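Local structure of putative C39-like peptidase (3ERV) at residues A[130-135]-A[208-213]; A[138-143]-A[183-188]; A[43-48]-A[67-72]. The protein is of undetermined function but probably cleaves peptide bonds as a C39-like, papain-like cysteine peptidase. All coordinates share one frame; numbering follows the deposited sequence.

Interaction 1 of 3, residues A[130-135]-A[208-213]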
loop_
_atom_site.group_PDB
_atom_site.type_symbol
_atom_site.label_atom_id
_atom_site.label_comp_id
_atom_site.label_asym_id
_atom_site.label_seq_id
_atom_site.Cartn_x
_atom_site.Cartn_y
_atom_site.Cartn_z
ATOM N N LYS A 130 14.120 1.160 1.668
ATOM C CA LYS A 130 14.904 0.401 2.627
ATOM C C LYS A 130 14.827 -1.003 2.122
ATOM O O LYS A 130 14.117 -1.255 1.152
ATOM C CB LYS A 130 14.263 0.455 4.009
ATOM C CG LYS A 130 14.201 1.858 4.619
ATOM C CD LYS A 130 15.574 2.299 4.989
ATOM C CE LYS A 130 15.548 3.399 6.007
ATOM N NZ LYS A 130 15.691 4.682 5.295
ATOM N N SER A 131 15.498 -1.932 2.790
ATOM C CA SER A 131 15.530 -3.316 2.329
ATOM C C SER A 131 14.389 -4.119 2.921
ATOM O O SER A 131 13.882 -3.778 3.972
ATOM C CB SER A 131 16.877 -3.969 2.718
ATOM O OG SER A 131 16.722 -5.044 3.645
ATOM N N ILE A 132 14.023 -5.214 2.274
ATOM C CA ILE A 132 12.984 -6.091 2.813
ATOM C C ILE A 132 13.241 -6.431 4.296
ATOM O O ILE A 132 12.301 -6.566 5.098
ATOM C CB ILE A 132 12.809 -7.371 1.936
ATOM C CG1 ILE A 132 11.474 -8.046 2.184
ATOM C CG2 ILE A 132 13.957 -8.343 2.132
ATOM C CD1 ILE A 132 10.318 -7.155 1.931
ATOM N N GLU A 133 14.509 -6.541 4.675
ATOM C CA GLU A 133 14.828 -7.004 6.017
ATOM C C GLU A 133 14.382 -6.002 7.064
ATOM O O GLU A 133 14.003 -6.378 8.163
ATOM C CB GLU A 133 16.332 -7.239 6.164
ATOM C CG GLU A 133 16.784 -8.600 5.665
ATOM C CD GLU A 133 16.711 -8.698 4.148
ATOM O OE1 GLU A 133 16.380 -9.807 3.651
ATOM O OE2 GLU A 133 16.958 -7.656 3.471
ATOM N N GLU A 134 14.509 -4.727 6.728
ATOM C CA GLU A 134 13.982 -3.652 7.535
ATOM C C GLU A 134 12.484 -3.864 7.790
ATOM O O GLU A 134 12.001 -3.627 8.904
ATOM C CB GLU A 134 14.136 -2.323 6.796
ATOM C CG GLU A 134 15.546 -1.818 6.748
ATOM C CD GLU A 134 15.945 -1.311 8.101
ATOM O OE1 GLU A 134 16.830 -1.952 8.726
ATOM O OE2 GLU A 134 15.321 -0.301 8.554
ATOM N N LEU A 135 11.762 -4.261 6.746
ATOM C CA LEU A 135 10.317 -4.435 6.872
ATOM C C LEU A 135 10.004 -5.568 7.843
ATOM O O LEU A 135 9.118 -5.448 8.700
ATOM C CB LEU A 135 9.640 -4.645 5.507
ATOM C CG LEU A 135 9.214 -3.386 4.715
ATOM C CD1 LEU A 135 10.417 -2.520 4.377
ATOM C CD2 LEU A 135 8.437 -3.736 3.438
ATOM N N LYS A 208 9.187 -14.477 -4.363
ATOM C CA LYS A 208 8.477 -13.807 -5.451
ATOM C C LYS A 208 7.823 -12.496 -4.961
ATOM O O LYS A 208 7.847 -11.461 -5.643
ATOM C CB LYS A 208 7.387 -14.737 -5.974
ATOM C CG LYS A 208 7.898 -15.979 -6.734
ATOM C CD LYS A 208 8.053 -15.666 -8.196
ATOM C CE LYS A 208 9.448 -16.061 -8.737
ATOM N NZ LYS A 208 10.529 -14.999 -8.536
ATOM N N PHE A 209 7.233 -12.576 -3.768
ATOM C CA PHE A 209 6.690 -11.423 -3.059
ATOM C C PHE A 209 7.696 -10.293 -2.943
ATOM O O PHE A 209 7.401 -9.133 -3.282
ATOM C CB PHE A 209 6.217 -11.820 -1.654
ATOM C CG PHE A 209 5.531 -10.687 -0.913
ATOM C CD1 PHE A 209 4.160 -10.544 -0.967
ATOM C CD2 PHE A 209 6.271 -9.753 -0.204
ATOM C CE1 PHE A 209 3.534 -9.505 -0.297
ATOM C CE2 PHE A 209 5.664 -8.721 0.468
ATOM C CZ PHE A 209 4.294 -8.594 0.423
ATOM N N GLU A 210 8.892 -10.622 -2.483
ATOM C CA GLU A 210 9.890 -9.596 -2.258
ATOM C C GLU A 210 10.318 -8.948 -3.556
ATOM O O GLU A 210 10.612 -7.743 -3.603
ATOM C CB GLU A 210 11.105 -10.188 -1.547
ATOM C CG GLU A 210 10.794 -10.899 -0.241
ATOM C CD GLU A 210 12.037 -11.557 0.355
ATOM O OE1 GLU A 210 13.022 -11.703 -0.394
ATOM O OE2 GLU A 210 12.042 -11.939 1.551
ATOM N N GLN A 211 10.379 -9.762 -4.610
ATOM C CA GLN A 211 10.866 -9.299 -5.916
ATOM C C GLN A 211 9.837 -8.391 -6.581
ATOM O O GLN A 211 10.182 -7.354 -7.176
ATOM C CB GLN A 211 11.177 -10.496 -6.822
ATOM C CG GLN A 211 12.437 -11.244 -6.430
ATOM C CD GLN A 211 12.600 -12.544 -7.203
ATOM O OE1 GLN A 211 11.613 -13.157 -7.649
ATOM N NE2 GLN A 211 13.849 -12.983 -7.356
ATOM N N ALA A 212 8.574 -8.794 -6.479
ATOM C CA ALA A 212 7.447 -7.955 -6.906
ATOM C C ALA A 212 7.463 -6.580 -6.193
ATOM O O ALA A 212 7.298 -5.539 -6.832
ATOM C CB ALA A 212 6.125 -8.687 -6.668
ATOM N N TRP A 213 7.676 -6.611 -4.875
ATOM C CA TRP A 213 7.734 -5.393 -4.012
ATOM C C TRP A 213 8.853 -4.459 -4.460
ATOM O O TRP A 213 8.640 -3.252 -4.659
ATOM C CB TRP A 213 7.938 -5.761 -2.531
ATOM C CG TRP A 213 8.084 -4.551 -1.653
ATOM C CD1 TRP A 213 7.142 -3.575 -1.418
ATOM C CD2 TRP A 213 9.251 -4.167 -0.909
ATOM N NE1 TRP A 213 7.654 -2.616 -0.547
ATOM C CE2 TRP A 213 8.946 -2.950 -0.240
ATOM C CE3 TRP A 213 10.529 -4.726 -0.753
ATOM C CZ2 TRP A 213 9.871 -2.294 0.566
ATOM C CZ3 TRP A 213 11.450 -4.075 0.045
ATOM C CH2 TRP A 213 11.113 -2.879 0.715
#

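Interaction 2 of 3, residues A[138-143]-A[183-188]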
loop_
_atom_site.group_PDB
_atom_site.type_symbol
_atom_site.label_atom_id
_atom_site.label_comp_id
_atom_site.label_asym_id
_atom_site.label_seq_id
_atom_site.Cartn_x
_atom_site.Cartn_y
_atom_site.Cartn_z
ATOM N N SER A 138 10.454 -4.473 11.325
ATOM C CA SER A 138 9.260 -3.717 11.752
ATOM C C SER A 138 8.190 -4.684 12.250
ATOM O O SER A 138 7.649 -4.520 13.337
ATOM C CB SER A 138 8.679 -2.876 10.610
ATOM O OG SER A 138 7.508 -2.162 11.044
ATOM N N VAL A 139 7.897 -5.693 11.440
ATOM C CA VAL A 139 6.865 -6.658 11.778
ATOM C C VAL A 139 7.238 -7.399 13.059
ATOM O O VAL A 139 6.425 -7.599 13.972
ATOM C CB VAL A 139 6.704 -7.674 10.637
ATOM C CG1 VAL A 139 5.734 -8.809 11.056
ATOM C CG2 VAL A 139 6.272 -6.941 9.325
ATOM N N LYS A 140 8.495 -7.802 13.137
ATOM C CA LYS A 140 8.938 -8.525 14.314
ATOM C C LYS A 140 8.843 -7.574 15.519
ATOM O O LYS A 140 8.474 -7.994 16.608
ATOM C CB LYS A 140 10.377 -9.005 14.107
ATOM C CG LYS A 140 11.046 -9.364 15.388
ATOM C CD LYS A 140 11.075 -10.828 15.531
ATOM C CE LYS A 140 12.485 -11.269 15.232
ATOM N NZ LYS A 140 13.299 -11.273 16.495
ATOM N N ALA A 141 9.150 -6.291 15.327
ATOM C CA ALA A 141 8.998 -5.356 16.452
ATOM C C ALA A 141 7.515 -5.078 16.777
ATOM O O ALA A 141 7.195 -4.419 17.766
ATOM C CB ALA A 141 9.754 -4.064 16.205
ATOM N N GLY A 142 6.604 -5.594 15.966
ATOM C CA GLY A 142 5.185 -5.478 16.290
ATOM C C GLY A 142 4.425 -4.457 15.460
ATOM O O GLY A 142 3.240 -4.173 15.725
ATOM N N GLN A 143 5.097 -3.870 14.473
ATOM C CA GLN A 143 4.458 -2.861 13.597
ATOM C C GLN A 143 4.300 -3.381 12.157
ATOM O O GLN A 143 5.296 -3.563 11.443
ATOM C CB GLN A 143 5.215 -1.515 13.587
ATOM C CG GLN A 143 5.121 -0.731 14.902
ATOM C CD GLN A 143 5.818 -1.473 15.994
ATOM O OE1 GLN A 143 7.013 -1.806 15.871
ATOM N NE2 GLN A 143 5.084 -1.796 17.053
ATOM N N ILE A 183 1.859 -8.471 7.490
ATOM C CA ILE A 183 1.619 -8.696 8.877
ATOM C C ILE A 183 2.417 -9.865 9.444
ATOM O O ILE A 183 2.291 -10.186 10.637
ATOM C CB ILE A 183 0.120 -8.942 9.172
ATOM C CG1 ILE A 183 -0.351 -10.304 8.611
ATOM C CG2 ILE A 183 -0.782 -7.694 8.748
ATOM C CD1 ILE A 183 -1.735 -10.740 9.221
ATOM N N GLY A 184 3.234 -10.498 8.614
ATOM C CA GLY A 184 3.964 -11.670 9.094
ATOM C C GLY A 184 4.869 -12.322 8.063
ATOM O O GLY A 184 4.806 -11.998 6.878
ATOM N N TYR A 185 5.720 -13.237 8.518
ATOM C CA TYR A 185 6.624 -13.963 7.614
ATOM C C TYR A 185 7.124 -15.257 8.242
ATOM O O TYR A 185 7.239 -15.373 9.466
ATOM C CB TYR A 185 7.834 -13.091 7.257
ATOM C CG TYR A 185 8.656 -12.667 8.451
ATOM C CD1 TYR A 185 9.788 -13.395 8.855
ATOM C CD2 TYR A 185 8.306 -11.531 9.196
ATOM C CE1 TYR A 185 10.553 -13.000 9.963
ATOM C CE2 TYR A 185 9.055 -11.134 10.286
ATOM C CZ TYR A 185 10.180 -11.870 10.679
ATOM O OH TYR A 185 10.911 -11.455 11.796
ATOM N N ASP A 186 7.404 -16.239 7.392
ATOM C CA ASP A 186 8.231 -17.384 7.809
ATOM C C ASP A 186 9.303 -17.643 6.739
ATOM O O ASP A 186 9.536 -16.799 5.869
ATOM C CB ASP A 186 7.403 -18.638 8.188
ATOM C CG ASP A 186 6.557 -19.165 7.052
ATOM O OD1 ASP A 186 6.979 -19.023 5.888
ATOM O OD2 ASP A 186 5.466 -19.727 7.307
ATOM N N GLN A 187 9.978 -18.784 6.814
ATOM C CA GLN A 187 11.095 -19.020 5.916
ATOM C C GLN A 187 10.614 -19.044 4.459
ATOM O O GLN A 187 11.234 -18.480 3.557
ATOM C CB GLN A 187 11.805 -20.321 6.289
ATOM C CG GLN A 187 13.304 -20.275 6.058
ATOM C CD GLN A 187 13.988 -21.591 6.426
ATOM O OE1 GLN A 187 14.984 -21.985 5.792
ATOM N NE2 GLN A 187 13.454 -22.284 7.445
ATOM N N GLU A 188 9.476 -19.677 4.242
ATOM C CA GLU A 188 8.980 -19.852 2.912
ATOM C C GLU A 188 7.931 -18.818 2.493
ATOM O O GLU A 188 7.740 -18.593 1.290
ATOM C CB GLU A 188 8.363 -21.247 2.795
#

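Interaction 3 of 3, residues A[43-48]-A[67-72]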
loop_
_atom_site.group_PDB
_atom_site.type_symbol
_atom_site.label_atom_id
_atom_site.label_comp_id
_atom_site.label_asym_id
_atom_site.label_seq_id
_atom_site.Cartn_x
_atom_site.Cartn_y
_atom_site.Cartn_z
ATOM N N LEU A 43 -14.106 -3.345 -0.940
ATOM C CA LEU A 43 -15.442 -3.425 -1.552
ATOM C C LEU A 43 -16.439 -3.681 -0.480
ATOM O O LEU A 43 -16.094 -4.249 0.541
ATOM C CB LEU A 43 -15.534 -4.578 -2.576
ATOM C CG LEU A 43 -14.573 -4.483 -3.735
ATOM C CD1 LEU A 43 -14.508 -5.810 -4.513
ATOM C CD2 LEU A 43 -14.992 -3.311 -4.639
ATOM N N PRO A 44 -17.696 -3.272 -0.700
ATOM C CA PRO A 44 -18.159 -2.714 -1.982
ATOM C C PRO A 44 -17.938 -1.190 -2.193
ATOM O O PRO A 44 -18.001 -0.727 -3.327
ATOM C CB PRO A 44 -19.669 -2.992 -1.924
ATOM C CG PRO A 44 -19.997 -2.867 -0.438
ATOM C CD PRO A 44 -18.829 -3.553 0.227
ATOM N N GLU A 45 -17.717 -0.424 -1.121
ATOM C CA GLU A 45 -17.647 1.051 -1.194
ATOM C C GLU A 45 -16.522 1.684 -2.044
ATOM O O GLU A 45 -16.711 2.729 -2.640
ATOM C CB GLU A 45 -17.580 1.619 0.220
ATOM C CG GLU A 45 -18.701 1.121 1.059
ATOM C CD GLU A 45 -18.405 -0.139 1.855
ATOM O OE1 GLU A 45 -17.506 -0.967 1.567
ATOM O OE2 GLU A 45 -19.130 -0.291 2.818
ATOM N N LEU A 46 -15.371 1.045 -2.120
ATOM C CA LEU A 46 -14.182 1.671 -2.729
ATOM C C LEU A 46 -13.608 0.778 -3.796
ATOM O O LEU A 46 -12.787 -0.078 -3.472
ATOM C CB LEU A 46 -13.103 1.932 -1.667
ATOM C CG LEU A 46 -13.469 2.891 -0.506
ATOM C CD1 LEU A 46 -12.223 3.177 0.347
ATOM C CD2 LEU A 46 -14.027 4.222 -1.118
ATOM N N ASP A 47 -14.030 0.970 -5.048
ATOM C CA ASP A 47 -13.535 0.119 -6.153
ATOM C C ASP A 47 -12.031 0.224 -6.246
ATOM O O ASP A 47 -11.349 -0.785 -6.500
ATOM C CB ASP A 47 -14.145 0.501 -7.520
ATOM C CG ASP A 47 -15.569 0.011 -7.674
ATOM O OD1 ASP A 47 -16.001 -0.844 -6.861
ATOM O OD2 ASP A 47 -16.292 0.542 -8.555
ATOM N N ARG A 48 -11.500 1.427 -5.979
ATOM C CA ARG A 48 -10.061 1.578 -5.990
ATOM C C ARG A 48 -9.504 1.952 -4.623
ATOM O O ARG A 48 -8.640 2.829 -4.516
ATOM C CB ARG A 48 -9.592 2.598 -7.033
ATOM C CG ARG A 48 -9.805 2.140 -8.468
ATOM C CD ARG A 48 -9.219 3.101 -9.522
ATOM N NE ARG A 48 -9.702 2.754 -10.876
ATOM C CZ ARG A 48 -10.830 3.208 -11.442
ATOM N NH1 ARG A 48 -11.630 4.088 -10.812
ATOM N NH2 ARG A 48 -11.163 2.801 -12.679
ATOM N N ASP A 67 -11.855 5.083 9.637
ATOM C CA ASP A 67 -12.310 4.070 8.702
ATOM C C ASP A 67 -11.843 4.419 7.290
ATOM O O ASP A 67 -11.400 5.539 7.035
ATOM C CB ASP A 67 -13.821 3.913 8.736
ATOM C CG ASP A 67 -14.523 5.152 8.281
ATOM O OD1 ASP A 67 -14.615 5.443 7.087
ATOM O OD2 ASP A 67 -15.004 5.874 9.140
ATOM N N LYS A 68 -11.950 3.448 6.391
ATOM C CA LYS A 68 -11.517 3.600 5.024
ATOM C C LYS A 68 -12.216 4.742 4.255
ATOM O O LYS A 68 -11.615 5.295 3.343
ATOM C CB LYS A 68 -11.698 2.285 4.272
ATOM C CG LYS A 68 -13.155 1.990 3.873
ATOM C CD LYS A 68 -13.322 0.480 3.495
ATOM C CE LYS A 68 -14.667 0.260 2.831
ATOM N NZ LYS A 68 -15.150 -1.134 2.925
ATOM N N MET A 69 -13.471 5.068 4.589
ATOM C CA MET A 69 -14.198 6.130 3.890
ATOM C C MET A 69 -13.638 7.514 4.224
ATOM O O MET A 69 -13.562 8.417 3.372
ATOM C CB MET A 69 -15.720 6.080 4.208
ATOM C CG MET A 69 -16.417 4.686 3.883
ATOM S SD MET A 69 -16.203 4.283 2.138
ATOM C CE MET A 69 -16.839 5.818 1.400
ATOM N N LYS A 70 -13.259 7.714 5.479
ATOM C CA LYS A 70 -12.664 8.997 5.844
ATOM C C LYS A 70 -11.312 9.148 5.146
ATOM O O LYS A 70 -10.966 10.198 4.632
ATOM C CB LYS A 70 -12.518 9.112 7.378
ATOM C CG LYS A 70 -11.935 10.456 7.835
ATOM C CD LYS A 70 -12.711 10.967 9.092
ATOM C CE LYS A 70 -12.157 12.271 9.696
ATOM N NZ LYS A 70 -10.783 12.105 10.267
ATOM N N LEU A 71 -10.544 8.069 5.100
ATOM C CA LEU A 71 -9.229 8.122 4.473
ATOM C C LEU A 71 -9.355 8.332 2.955
ATOM O O LEU A 71 -8.504 9.020 2.320
ATOM C CB LEU A 71 -8.420 6.836 4.767
ATOM C CG LEU A 71 -8.101 6.652 6.267
ATOM C CD1 LEU A 71 -7.328 5.358 6.443
ATOM C CD2 LEU A 71 -7.272 7.834 6.818
ATOM N N ALA A 72 -10.395 7.716 2.386
ATOM C CA ALA A 72 -10.662 7.876 0.960
ATOM C C ALA A 72 -11.006 9.331 0.607
ATOM O O ALA A 72 -10.676 9.806 -0.486
ATOM C CB ALA A 72 -11.761 6.969 0.521
#

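Interaction 1 of 3, residues A[130-135]-A[208-213]
Leu135 lays its CD2 methyl over one face of the Trp213 indole, 3.5 Å from CZ2 of that ring and displaced toward its rim, a CH-pi contact inclined 28° to the ring normal. Its other methyl, CD1, reaches Trp213 CH2 at 3.7 Å, so the leucine fork spans the benzo end of the indole. The two side chains meet from opposite directions: with CG anti to the backbone N (chi1 176°), Trp213 reaches out of helix 206-215 toward the first turn of helix 132-140. Ile132 comes in at a slant, its CD1 3.6 Å from Trp213 CE3, and the carbonyl of Lys130 brings its O to 3.4 Å from Trp213 CH2. Ile132 also crosses Glu210 at about a right angle, CG1 lying 3.8 Å from Glu210 CG, the aliphatic stem of the glutamate. The carboxylate beyond has its own partners: Glu210 OE2 pairs with Arg206 and bonds Tyr136 OH, while Trp213 NE1 bonds the backbone O of Gln219. Around this contact, Leu135 rests on Val145 and Ile147 of strand 145-150, Phe209 on Val190 and Ile192 of strand 189-193, and both Leu135 and Trp213 touch Ala220 of strand 220-223.

Interaction 2 of 3, residues A[138-143]-A[183-188]
Val139 and Tyr185 make the apolar part of this contact. The CG1 methyl of Val139, anti to its own backbone N at chi1 173°, comes at the edge of the tyrosine ring, near its plane, 4.1 Å from Tyr185 CE2. The same methyl sits against the strand backbone, 3.7 Å from Ile183 O and 3.9 Å from Gly184 N. Lys140 adds its aliphatic part: CB lies 3.4 Å from Tyr185 OH, and the chain bends so that CE also stays 3.8 Å from that OH before the ammonium end leads away from the strand.

No hydrogen bond crosses between the segments. The helix end bonds within itself: Gln143 N returns to Ser138 O at 2.9 Å, Gly142 N to Val139 O at 2.8 Å, and Ser138 OG gives its proton to Gln143 O. Ser138 OG also bonds Ser222 OG of strand 220-223.

Val32 of strand 32-33 touches Val139, Lys140 and Tyr185 alike, and the ring of Tyr136 meets that of Tyr185 with planes about 40° apart. The contact joins the C-terminal turn of helix 132-140, closed by a Schellman motif at Gly142, to the end of strand 177-185, where Ile183 and Gly184 form a classic beta bulge opposite Tyr191.

Interaction 3 of 3, residues A[43-48]-A[67-72]
Leu46 is the tightly packed part of this contact, pushing both methyls against the face formed by Lys68, Met69 and Ala72 of helix 68-74. Its CD1 lies 3.8 Å from the CB of Ala72 and 3.7 Å from the backbone O of Lys68, and it also touches the CG of Lys68. The CD2 branch meets Met69 SD at 3.9 Å, the two side chains sliding past each other in opposite directions. Leu46 also rests on Val52 of helix 50-61, which Leu71 touches too, so that helix backs this buried patch.

Toward solvent the contact turns polar and thinner. The CB of Glu45 still packs on Met69 SD at 3.6 Å, where the methionine chain, bent at chi2 and chi3, curls back to the loop. Further out, Lys68 runs extended beyond CG and crosses Glu45 at about a right angle, its NZ forming a salt bridge to Glu45 OE1 at 2.7 Å. The ammonium arrives from above the carboxylate plane, 54° out of it. It also bonds the backbone O of Gln41 and, weakly, that of Gln42, so one lysine ties down several points of the incoming loop.

On the helix side, Asp67 is an N-cap: its OD1 accepts from Lys70 N at 3.1 Å and, weakly, from Met69 N. The whole joins a capped helix start to the loop that leads into helix 50-61, whose first residue, Cys50, would probably be the nucleophile of a papain-like (clan CA) peptidase.

In the fold
Interactions 1 and 2 are neighbours, their centres 12 Å apart, and share helix 132-140: its first turn meets helix 206-215, its last turn the end of strand 177-185. Interaction 3 lies across the chain's centre from interaction 1, its own centre 26 Å from the centres of both; its nearest atoms are about 17 Å from interaction 1 and about 15 Å from interaction 2. Cys50, His178 and Asp194 fit a Cys-His-Asp triad, which would be the likely active site. Interaction 3 lies on the approach to Cys50, while strand 177-185 of interaction 2 carries His178 near its start, well before the bulge, and pairs with strand 189-193, which leads to Asp194.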